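PDB 5G4I: phospholyase from Arthrobacter aurescens, which uses pyridoxal phosphate to catalyse a phospholyase reaction, eliminating phosphate from its substrate, on the scaffold of a class III transaminase. Local coordinates for residues 215-220 and 246-251. Residues are numbered along the deposited sequence; the frame is centred on the assembly and turned at random.
Sequences FLFDPL and GLVISD. With PLP (pyridoxal-5'-phosphate), chain C.
Strands 214-217 and 247-251, joined through helix 233-243 as a beta-alpha-beta unit, run parallel in the large sheet of this PLP-dependent fold, the second of them ending at the cofactor with Asp251. Four backbone bonds fix the register: Phe215 N to Leu247 O, Ile249 N to Phe215 O (2.9 Å and almost straight, 177°), Phe217 N to Ile249 O, and Asp251 N to Phe217 O. On one face, Leu216 CD1 lies 3.6 Å from Ile249 CG2; Leu216 carries its CG, and Ile249 its CG2, anti to the backbone N. Phe215, Phe217 and Val248 pack on the other face, where helix 233-243 covers Phe215. Val248 CG1 meets the Phe217 ring at its edge, 3.8 Å from CE1, while Pro219 CG comes within 3.2 Å of Ser250 OG, whose hydrogen bond goes to Glu252. Beyond the strand pairing, one water donates to both Asp218 OD1 and Asp251 O, bridging the C-terminal ends of the two strands. The same OD1 accepts from Leu220 N, closing an Asx turn.

With CG anti to the backbone N (chi1 177°), the Asp251 carboxylate extends to the pyridine, bringing OD2 2.8 Å from PLP N1. His148 ND1 and Asn124 ND2 also bond to OD2, and Val253 N holds OD1, so both oxygens are fixed. Replacing this carboxylate by an alanine is likely to leave PLP N1 without its partner and to remove an acceptor from His148 and Asn124. As in related PLP enzymes, a carboxylate so placed is likely to favour a protonated pyridine nitrogen, strengthening the cofactor as an electron sink.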
loop_
_atom_site.group_PDB
_atom_site.type_symbol
_atom_site.label_atom_id
_atom_site.label_comp_id
_atom_site.label_asym_id
_atom_site.label_seq_id
_atom_site.Cartn_x
_atom_site.Cartn_y
_atom_site.Cartn_z
ATOM N N PHE A 215 17.607 -7.691 11.756
ATOM C CA PHE A 215 17.051 -9.068 11.699
ATOM C C PHE A 215 15.524 -8.915 11.624
ATOM O O PHE A 215 14.949 -8.222 12.488
ATOM C CB PHE A 215 17.472 -9.867 12.988
ATOM C CG PHE A 215 16.772 -11.176 13.197
ATOM C CD1 PHE A 215 16.873 -12.172 12.278
ATOM C CD2 PHE A 215 16.060 -11.434 14.403
ATOM C CE1 PHE A 215 16.297 -13.454 12.492
ATOM C CE2 PHE A 215 15.469 -12.659 14.576
ATOM C CZ PHE A 215 15.579 -13.680 13.660
ATOM N N LEU A 216 14.927 -9.533 10.636
ATOM C CA LEU A 216 13.488 -9.410 10.357
ATOM C C LEU A 216 12.919 -10.835 10.401
ATOM O O LEU A 216 13.460 -11.783 9.771
ATOM C CB LEU A 216 13.291 -8.861 8.913
ATOM C CG LEU A 216 11.903 -8.862 8.314
ATOM C CD1 LEU A 216 10.892 -8.087 9.137
ATOM C CD2 LEU A 216 11.953 -8.339 6.866
ATOM N N PHE A 217 11.819 -11.075 11.155
ATOM C CA PHE A 217 11.304 -12.459 11.370
ATOM C C PHE A 217 9.819 -12.431 11.672
ATOM O O PHE A 217 9.301 -11.512 12.332
ATOM C CB PHE A 217 12.079 -13.207 12.501
ATOM C CG PHE A 217 11.756 -12.739 13.915
ATOM C CD1 PHE A 217 12.171 -11.496 14.390
ATOM C CD2 PHE A 217 11.036 -13.552 14.801
ATOM C CE1 PHE A 217 11.884 -11.104 15.711
ATOM C CE2 PHE A 217 10.762 -13.171 16.123
ATOM C CZ PHE A 217 11.185 -11.948 16.571
ATOM N N ASP A 218 9.141 -13.526 11.218
ATOM C CA ASP A 218 7.797 -13.917 11.693
ATOM C C ASP A 218 7.920 -14.763 12.922
ATOM O O ASP A 218 8.490 -15.887 12.836
ATOM C CB ASP A 218 7.079 -14.699 10.568
ATOM C CG ASP A 218 5.859 -15.509 10.992
ATOM O OD1 ASP A 218 5.283 -15.240 12.074
ATOM O OD2 ASP A 218 5.498 -16.448 10.184
ATOM N N PRO A 219 7.442 -14.325 14.089
ATOM C CA PRO A 219 7.618 -15.165 15.354
ATOM C C PRO A 219 7.107 -16.604 15.298
ATOM O O PRO A 219 7.637 -17.484 15.966
ATOM C CB PRO A 219 6.789 -14.358 16.401
ATOM C CG PRO A 219 6.921 -12.945 15.959
ATOM C CD PRO A 219 6.857 -12.988 14.419
ATOM N N LEU A 220 6.073 -16.885 14.501
ATOM C CA LEU A 220 5.537 -18.252 14.311
ATOM C C LEU A 220 6.388 -19.085 13.321
ATOM O O LEU A 220 6.194 -20.354 13.200
ATOM C CB LEU A 220 4.065 -18.240 13.833
ATOM C CG LEU A 220 3.069 -18.027 15.009
ATOM C CD1 LEU A 220 1.659 -17.739 14.446
ATOM C CD2 LEU A 220 3.000 -19.247 15.956
ATOM N N GLY A 246 22.792 -2.937 14.719
ATOM C CA GLY A 246 21.504 -3.182 14.005
ATOM C C GLY A 246 20.291 -3.193 14.929
ATOM O O GLY A 246 20.391 -3.076 16.179
ATOM N N LEU A 247 19.101 -3.376 14.319
ATOM C CA LEU A 247 17.786 -3.379 14.990
ATOM C C LEU A 247 17.069 -4.694 14.724
ATOM O O LEU A 247 17.345 -5.412 13.757
ATOM C CB LEU A 247 16.883 -2.216 14.473
ATOM C CG LEU A 247 17.496 -0.804 14.537
ATOM C CD1 LEU A 247 16.588 0.252 13.924
ATOM C CD2 LEU A 247 17.812 -0.418 15.977
ATOM N N VAL A 248 16.075 -4.947 15.550
ATOM C CA VAL A 248 15.189 -6.128 15.396
ATOM C C VAL A 248 13.790 -5.694 14.959
ATOM O O VAL A 248 13.180 -4.800 15.602
ATOM C CB VAL A 248 15.088 -6.927 16.718
ATOM C CG1 VAL A 248 14.077 -8.095 16.538
ATOM C CG2 VAL A 248 16.475 -7.440 17.142
ATOM N N ILE A 249 13.285 -6.312 13.860
ATOM C CA ILE A 249 11.926 -6.082 13.364
ATOM C C ILE A 249 11.124 -7.416 13.591
ATOM O O ILE A 249 11.459 -8.444 12.993
ATOM C CB ILE A 249 11.802 -5.707 11.871
ATOM C CG1 ILE A 249 12.654 -4.451 11.500
ATOM C CG2 ILE A 249 10.306 -5.445 11.493
ATOM C CD1 ILE A 249 12.852 -4.295 10.008
ATOM N N SER A 250 10.024 -7.341 14.386
ATOM C CA SER A 250 9.033 -8.467 14.400
ATOM C C SER A 250 7.933 -8.194 13.391
ATOM O O SER A 250 7.185 -7.176 13.587
ATOM C CB SER A 250 8.413 -8.660 15.793
ATOM O OG SER A 250 7.544 -9.789 15.795
ATOM N N ASP A 251 7.795 -9.090 12.402
ATOM C CA ASP A 251 6.702 -9.023 11.398
ATOM C C ASP A 251 5.537 -9.824 12.017
ATOM O O ASP A 251 5.620 -11.032 12.143
ATOM C CB ASP A 251 7.196 -9.622 10.093
ATOM C CG ASP A 251 6.130 -9.677 9.009
ATOM O OD1 ASP A 251 4.944 -9.615 9.341
ATOM O OD2 ASP A 251 6.513 -9.889 7.818
HETATM N N1 PLP C . 4.625 -10.508 5.912
HETATM C C2 PLP C . 3.940 -11.619 6.277
HETATM C C2A PLP C . 4.454 -12.484 7.398
HETATM C C3 PLP C . 2.683 -11.984 5.577
HETATM O O3 PLP C . 1.977 -13.095 5.926
HETATM C C4 PLP C . 2.228 -11.096 4.484
HETATM C C4A PLP C . 0.988 -11.377 3.727
HETATM C C5 PLP C . 3.068 -9.912 4.183
HETATM C C6 PLP C . 4.227 -9.690 4.923
HETATM C C5A PLP C . 2.672 -8.956 3.081
HETATM O O4P PLP C . 1.325 -8.533 3.279
HETATM P P PLP C . 0.542 -7.733 2.121
HETATM O O1P PLP C . 0.142 -8.810 1.141
HETATM O O2P PLP C . -0.616 -7.088 2.844
HETATM O O3P PLP C . 1.568 -6.760 1.594
HETATM O O HOH W 1 3.793 -12.915 11.729
#